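Local atomic coordinates of sister chromatid cohesion protein (Chaetomium thermophilum, PDB entry 5T8V), a protein that probably loads cohesin onto chromatin as a member of the SCC2/Nipped-B family, this chain being its C-terminal part. Residues I616-S620 with V652-L656; E1068-R1073 with H1140-A1144. One frame throughout, in Å; residues are numbered along the deposited sequence.

Contact 1: I616-S620 with V652-L656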
ATOM      1  N   ILE A 616     -10.637   7.887   0.542  1.00 21.11           N
ATOM      2  CA  ILE A 616     -10.755   7.076   1.751  1.00 22.31           C
ATOM      3  C   ILE A 616      -9.974   5.785   1.582  1.00 21.71           C
ATOM      4  O   ILE A 616      -9.275   5.334   2.499  1.00 23.17           O
ATOM      5  CB  ILE A 616     -12.238   6.807   2.074  1.00 22.21           C
ATOM      6  CG1 ILE A 616     -12.872   8.051   2.698  1.00 23.68           C
ATOM      7  CG2 ILE A 616     -12.393   5.602   3.009  1.00 22.97           C
ATOM      8  CD1 ILE A 616     -14.378   7.980   2.833  1.00 23.47           C
ATOM      9  N   LEU A 617     -10.066   5.179   0.400  1.00 21.60           N
ATOM     10  CA  LEU A 617      -9.339   3.942   0.150  1.00 23.33           C
ATOM     11  C   LEU A 617      -7.836   4.191   0.152  1.00 24.17           C
ATOM     12  O   LEU A 617      -7.082   3.499   0.847  1.00 26.52           O
ATOM     13  CB  LEU A 617      -9.793   3.341  -1.179  1.00 24.62           C
ATOM     14  CG  LEU A 617      -9.509   1.856  -1.388  1.00 28.38           C
ATOM     15  CD1 LEU A 617     -10.331   1.008  -0.424  1.00 29.89           C
ATOM     16  CD2 LEU A 617      -9.798   1.470  -2.831  1.00 28.06           C
ATOM     17  N   LEU A 618      -7.386   5.196  -0.602  1.00 21.31           N
ATOM     18  CA  LEU A 618      -5.955   5.463  -0.708  1.00 22.29           C
ATOM     19  C   LEU A 618      -5.342   5.715   0.664  1.00 24.46           C
ATOM     20  O   LEU A 618      -4.347   5.085   1.038  1.00 26.83           O
ATOM     21  CB  LEU A 618      -5.717   6.652  -1.640  1.00 21.03           C
ATOM     22  CG  LEU A 618      -5.976   6.370  -3.125  1.00 19.35           C
ATOM     23  CD1 LEU A 618      -6.167   7.658  -3.916  1.00 18.19           C
ATOM     24  CD2 LEU A 618      -4.841   5.555  -3.719  1.00 19.96           C
ATOM     25  N   ASN A 619      -5.939   6.623   1.440  1.00 34.92           N
ATOM     26  CA  ASN A 619      -5.412   6.919   2.767  1.00 38.29           C
ATOM     27  C   ASN A 619      -5.449   5.706   3.687  1.00 40.20           C
ATOM     28  O   ASN A 619      -4.711   5.674   4.677  1.00 42.20           O
ATOM     29  CB  ASN A 619      -6.188   8.072   3.403  1.00 41.73           C
ATOM     30  CG  ASN A 619      -5.946   9.394   2.702  1.00 44.64           C
ATOM     31  OD1 ASN A 619      -4.849   9.951   2.763  1.00 46.38           O
ATOM     32  ND2 ASN A 619      -6.975   9.909   2.035  1.00 44.79           N
ATOM     33  N   SER A 620      -6.282   4.709   3.389  1.00 40.34           N
ATOM     34  CA  SER A 620      -6.327   3.509   4.214  1.00 43.06           C
ATOM     35  C   SER A 620      -5.233   2.512   3.858  1.00 45.37           C
ATOM     36  O   SER A 620      -5.214   1.412   4.419  1.00 46.76           O
ATOM     37  CB  SER A 620      -7.698   2.836   4.104  1.00 43.02           C
ATOM     38  OG  SER A 620      -7.852   2.187   2.856  1.00 43.54           O
ATOM     39  N   VAL A 652      -4.443  11.611  -8.487  1.00 27.79           N
ATOM     40  CA  VAL A 652      -4.250  11.473  -7.046  1.00 27.92           C
ATOM     41  C   VAL A 652      -3.752  10.077  -6.705  1.00 28.31           C
ATOM     42  O   VAL A 652      -3.044   9.890  -5.707  1.00 29.84           O
ATOM     43  CB  VAL A 652      -5.554  11.802  -6.295  1.00 27.43           C
ATOM     44  CG1 VAL A 652      -6.018  13.212  -6.624  1.00 27.41           C
ATOM     45  CG2 VAL A 652      -6.642  10.788  -6.632  1.00 27.55           C
ATOM     46  N   VAL A 653      -4.111   9.075  -7.509  1.00 26.88           N
ATOM     47  CA  VAL A 653      -3.628   7.717  -7.270  1.00 28.70           C
ATOM     48  C   VAL A 653      -2.107   7.688  -7.307  1.00 31.78           C
ATOM     49  O   VAL A 653      -1.453   7.155  -6.401  1.00 33.97           O
ATOM     50  CB  VAL A 653      -4.238   6.746  -8.296  1.00 28.40           C
ATOM     51  CG1 VAL A 653      -3.640   5.354  -8.151  1.00 31.06           C
ATOM     52  CG2 VAL A 653      -5.750   6.690  -8.135  1.00 26.61           C
ATOM     53  N   VAL A 654      -1.521   8.265  -8.357  1.00 34.04           N
ATOM     54  CA  VAL A 654      -0.066   8.357  -8.443  1.00 34.55           C
ATOM     55  C   VAL A 654       0.483   9.084  -7.222  1.00 35.71           C
ATOM     56  O   VAL A 654       1.370   8.582  -6.521  1.00 37.49           O
ATOM     57  CB  VAL A 654       0.347   9.058  -9.752  1.00 33.10           C
ATOM     58  CG1 VAL A 654       1.865   9.166  -9.854  1.00 34.20           C
ATOM     59  CG2 VAL A 654      -0.213   8.315 -10.959  1.00 32.01           C
ATOM     60  N   GLN A 655      -0.053  10.274  -6.945  1.00 48.38           N
ATOM     61  CA  GLN A 655       0.415  11.093  -5.831  1.00 50.09           C
ATOM     62  C   GLN A 655       0.493  10.288  -4.536  1.00 50.82           C
ATOM     63  O   GLN A 655       1.556  10.187  -3.910  1.00 52.06           O
ATOM     64  CB  GLN A 655      -0.519  12.296  -5.675  1.00 50.56           C
ATOM     65  CG  GLN A 655      -0.199  13.227  -4.518  1.00 53.57           C
ATOM     66  CD  GLN A 655      -1.209  14.355  -4.395  1.00 56.89           C
ATOM     67  OE1 GLN A 655      -1.651  14.921  -5.397  1.00 56.67           O
ATOM     68  NE2 GLN A 655      -1.591  14.678  -3.165  1.00 59.11           N
ATOM     69  N   LEU A 656      -0.631   9.700  -4.124  1.00 46.10           N
ATOM     70  CA  LEU A 656      -0.697   9.031  -2.830  1.00 46.16           C
ATOM     71  C   LEU A 656      -0.003   7.676  -2.824  1.00 47.55           C
ATOM     72  O   LEU A 656       0.364   7.196  -1.748  1.00 49.11           O
ATOM     73  CB  LEU A 656      -2.156   8.870  -2.398  1.00 44.53           C
ATOM     74  CG  LEU A 656      -2.967  10.167  -2.273  1.00 43.07           C
ATOM     75  CD1 LEU A 656      -4.296   9.905  -1.576  1.00 43.07           C
ATOM     76  CD2 LEU A 656      -2.191  11.259  -1.538  1.00 43.83           C
TER

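Contact 2: E1068-R1073 with H1140-A1144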
ATOM      1  N   GLU A1068      50.901  18.751  11.303  1.00 53.94           N
ATOM      2  CA  GLU A1068      50.574  17.549  12.060  1.00 51.74           C
ATOM      3  C   GLU A1068      49.635  16.634  11.288  1.00 47.70           C
ATOM      4  O   GLU A1068      49.589  15.430  11.570  1.00 46.15           O
ATOM      5  CB  GLU A1068      49.970  17.910  13.425  1.00 53.45           C
ATOM      6  CG  GLU A1068      48.543  18.422  13.408  1.00 53.76           C
ATOM      7  CD  GLU A1068      48.093  18.916  14.776  1.00 54.80           C
ATOM      8  OE1 GLU A1068      48.904  18.862  15.726  1.00 55.55           O
ATOM      9  OE2 GLU A1068      46.932  19.357  14.906  1.00 54.69           O
ATOM     10  N   THR A1069      48.898  17.175  10.313  1.00 52.72           N
ATOM     11  CA  THR A1069      48.284  16.328   9.297  1.00 50.13           C
ATOM     12  C   THR A1069      49.353  15.591   8.504  1.00 49.34           C
ATOM     13  O   THR A1069      49.196  14.406   8.183  1.00 49.19           O
ATOM     14  CB  THR A1069      47.410  17.165   8.358  1.00 48.90           C
ATOM     15  OG1 THR A1069      46.381  17.821   9.108  1.00 49.16           O
ATOM     16  CG2 THR A1069      46.772  16.294   7.278  1.00 47.78           C
ATOM     17  N   MET A1070      50.456  16.276   8.184  1.00 44.18           N
ATOM     18  CA  MET A1070      51.560  15.617   7.488  1.00 43.15           C
ATOM     19  C   MET A1070      52.063  14.395   8.252  1.00 41.85           C
ATOM     20  O   MET A1070      52.497  13.416   7.636  1.00 40.80           O
ATOM     21  CB  MET A1070      52.702  16.607   7.264  1.00 44.64           C
ATOM     22  CG  MET A1070      52.348  17.788   6.361  1.00 44.65           C
ATOM     23  SD  MET A1070      51.980  17.312   4.661  1.00 43.07           S
ATOM     24  CE  MET A1070      50.198  17.117   4.711  1.00 42.08           C
ATOM     25  N   VAL A1071      52.015  14.430   9.584  1.00 39.04           N
ATOM     26  CA  VAL A1071      52.452  13.289  10.385  1.00 38.25           C
ATOM     27  C   VAL A1071      51.345  12.244  10.480  1.00 37.49           C
ATOM     28  O   VAL A1071      51.587  11.038  10.324  1.00 37.17           O
ATOM     29  CB  VAL A1071      52.896  13.767  11.781  1.00 39.27           C
ATOM     30  CG1 VAL A1071      53.383  12.594  12.628  1.00 40.04           C
ATOM     31  CG2 VAL A1071      53.980  14.833  11.666  1.00 39.72           C
ATOM     32  N   LEU A1072      50.113  12.689  10.742  1.00 38.90           N
ATOM     33  CA  LEU A1072      49.012  11.750  10.928  1.00 37.85           C
ATOM     34  C   LEU A1072      48.772  10.919   9.675  1.00 37.22           C
ATOM     35  O   LEU A1072      48.444   9.732   9.766  1.00 37.55           O
ATOM     36  CB  LEU A1072      47.739  12.500  11.319  1.00 36.01           C
ATOM     37  CG  LEU A1072      47.712  13.110  12.722  1.00 37.07           C
ATOM     38  CD1 LEU A1072      46.473  13.974  12.897  1.00 37.10           C
ATOM     39  CD2 LEU A1072      47.765  12.028  13.792  1.00 37.76           C
ATOM     40  N   ARG A1073      48.921  11.522   8.494  1.00 37.11           N
ATOM     41  CA  ARG A1073      48.708  10.771   7.261  1.00 36.68           C
ATOM     42  C   ARG A1073      49.772   9.695   7.086  1.00 36.45           C
ATOM     43  O   ARG A1073      49.465   8.566   6.679  1.00 36.79           O
ATOM     44  CB  ARG A1073      48.689  11.723   6.067  1.00 37.19           C
ATOM     45  CG  ARG A1073      47.431  12.576   6.002  1.00 38.38           C
ATOM     46  CD  ARG A1073      47.482  13.595   4.878  1.00 40.32           C
ATOM     47  NE  ARG A1073      46.201  14.281   4.715  1.00 42.13           N
ATOM     48  CZ  ARG A1073      45.989  15.290   3.876  1.00 43.82           C
ATOM     49  NH1 ARG A1073      46.974  15.750   3.114  1.00 44.53           N
ATOM     50  NH2 ARG A1073      44.787  15.845   3.800  1.00 44.61           N
ATOM     51  N   HIS A1140      39.820  16.826  10.432  1.00 50.58           N
ATOM     52  CA  HIS A1140      41.138  16.558  10.999  1.00 48.92           C
ATOM     53  C   HIS A1140      41.037  15.587  12.171  1.00 47.70           C
ATOM     54  O   HIS A1140      41.727  14.554  12.215  1.00 46.80           O
ATOM     55  CB  HIS A1140      41.779  17.875  11.433  1.00 49.68           C
ATOM     56  CG  HIS A1140      43.249  17.781  11.680  1.00 49.94           C
ATOM     57  ND1 HIS A1140      43.848  18.295  12.810  1.00 51.13           N
ATOM     58  CD2 HIS A1140      44.243  17.235  10.942  1.00 49.67           C
ATOM     59  CE1 HIS A1140      45.148  18.068  12.757  1.00 51.27           C
ATOM     60  NE2 HIS A1140      45.414  17.426  11.634  1.00 50.38           N
ATOM     61  N   ALA A1141      40.170  15.903  13.134  1.00 47.58           N
ATOM     62  CA  ALA A1141      39.900  14.973  14.220  1.00 47.07           C
ATOM     63  C   ALA A1141      39.523  13.601  13.679  1.00 45.66           C
ATOM     64  O   ALA A1141      39.921  12.573  14.241  1.00 45.58           O
ATOM     65  CB  ALA A1141      38.788  15.522  15.115  1.00 48.32           C
ATOM     66  N   PHE A1142      38.762  13.562  12.578  1.00 42.96           N
ATOM     67  CA  PHE A1142      38.407  12.271  11.997  1.00 42.19           C
ATOM     68  C   PHE A1142      39.643  11.518  11.529  1.00 40.75           C
ATOM     69  O   PHE A1142      39.676  10.284  11.586  1.00 40.04           O
ATOM     70  CB  PHE A1142      37.439  12.419  10.830  1.00 43.01           C
ATOM     71  CG  PHE A1142      37.205  11.128  10.100  1.00 43.59           C
ATOM     72  CD1 PHE A1142      36.531  10.085  10.715  1.00 44.61           C
ATOM     73  CD2 PHE A1142      37.685  10.942   8.816  1.00 43.29           C
ATOM     74  CE1 PHE A1142      36.323   8.888  10.057  1.00 44.55           C
ATOM     75  CE2 PHE A1142      37.479   9.746   8.151  1.00 43.76           C
ATOM     76  CZ  PHE A1142      36.798   8.717   8.774  1.00 44.28           C
ATOM     77  N   LEU A1143      40.654  12.234  11.033  1.00 37.83           N
ATOM     78  CA  LEU A1143      41.915  11.589  10.686  1.00 37.29           C
ATOM     79  C   LEU A1143      42.571  11.001  11.927  1.00 37.58           C
ATOM     80  O   LEU A1143      43.027   9.848  11.920  1.00 37.66           O
ATOM     81  CB  LEU A1143      42.844  12.593  10.002  1.00 37.65           C
ATOM     82  CG  LEU A1143      44.218  12.077   9.567  1.00 38.14           C
ATOM     83  CD1 LEU A1143      44.088  10.965   8.545  1.00 37.58           C
ATOM     84  CD2 LEU A1143      45.059  13.215   9.009  1.00 38.46           C
ATOM     85  N   ALA A1144      42.611  11.776  13.014  1.00 47.19           N
ATOM     86  CA  ALA A1144      43.200  11.270  14.252  1.00 48.42           C
ATOM     87  C   ALA A1144      42.511   9.985  14.705  1.00 49.24           C
ATOM     88  O   ALA A1144      43.164   8.956  14.921  1.00 50.69           O
ATOM     89  CB  ALA A1144      43.125  12.337  15.343  1.00 49.55           C
TER

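Contact 1: I616-S620 with V652-L656
Leu-618 and Leu-656 are the residues whose backbones come nearest, CA to CA 6.7 Å, where helix 610-619 meets the start of helix 652-660. Leu-618 points at the second helix and carries the contact. Its CG stands anti to its own carbonyl carbon (chi1 -71°), which turns the branch toward the second helix, with CD1 doing the touching. This methyl reaches the valines. It lies 4.2 Å from CG2 of Val-652, and the two side chains cross at about a right angle. The same CD1 is 4.3 Å from CG2 of Val-653, so one methyl touches two successive residues of the second helix. Leu-656, one turn on from Val-652, also meets Leu-618. Its CD1 sits 3.6 Å from CB of Leu-618 and 3.7 Å from CD1 of Leu-618, so this methyl touches both the root of the leucine and one of its tips. The two leucines also cross at about a right angle. Asn-619 makes a marginal contact, OD1 lying 4.4 Å from CD1 of Leu-656. Ile-636 of helix 628-642 also touches Leu-618, and Ile-646 and Leu-647 pack on Val-653. The contact therefore belongs to a larger apolar core. No hydrogen bond or charge pair crosses between the segments. The two helices are held here by the burial and fit of aliphatic groups, not by directional bonds.

Contact 2: E1068-R1073 with H1140-A1144
Glu-1068 meets His-1140 at the edge of the imidazole. Its CG is placed between the backbone N and the carbonyl carbon (chi1 74°), and the extended chain crosses the His-1140 side chain at about a right angle. OE2 lies near the ring plane, 3.1 Å from CE1 of His-1140, with carboxylate and ring planes 18° apart. This nearby carboxylate may favour a protonated ring; its OE1 has a long, weak ion pair with Arg-1131. Thr-1069 comes next and lies obliquely to the same ring, its OG1 hydrogen-bonded to Pro-1065 O. Its CG2 turns to the second helix, 3.9 Å from CD2 of Leu-1143. Leu-1072 points toward the second helix. Its CB is 3.6 Å from CD2 of Leu-1143, while its CD1 is 3.8 Å from NE2 of His-1140. Arg-1073 adds its aliphatic root, CG lying 3.9 Å from CD2 of Leu-1143. That one methyl thus touches Thr-1069, Leu-1072 and Arg-1073. With an alanine in place of His-1140, a gap would probably open beside Thr-1069 and Leu-1072, and the carboxylate of Glu-1068 would lose the ring edge it lies against. Ile-1129 and Ile-1132 of helix 1115-1133 pack on Leu-1072 and Ala-1144 respectively. The segment axes come within 10.3 Å and their N-to-C directions differ by 34°. Such side-by-side layering of helices is typical of a HEAT-repeat alpha-solenoid.

Contacts 1 and 2 come in series along the chain: the first is complete before the second begins. Their centres are about 53 Å apart, and their nearest atoms about 37 Å. They share no helix. Contact 1 joins helix 610-619 to helix 652-660 and lies about 9 Å from the centre of the chain. Contact 2 joins helix 1065-1086 to helix 1139-1154, about 49 Å from that centre. Residues 1140-1144 belong to the conserved C-terminal region of sister chromatid cohesion proteins. Each contact joins two helices with one helix between them in the chain. The long, mostly helical HEAT-repeat chain is thus built up by helices stacking side by side, without these two sites meeting.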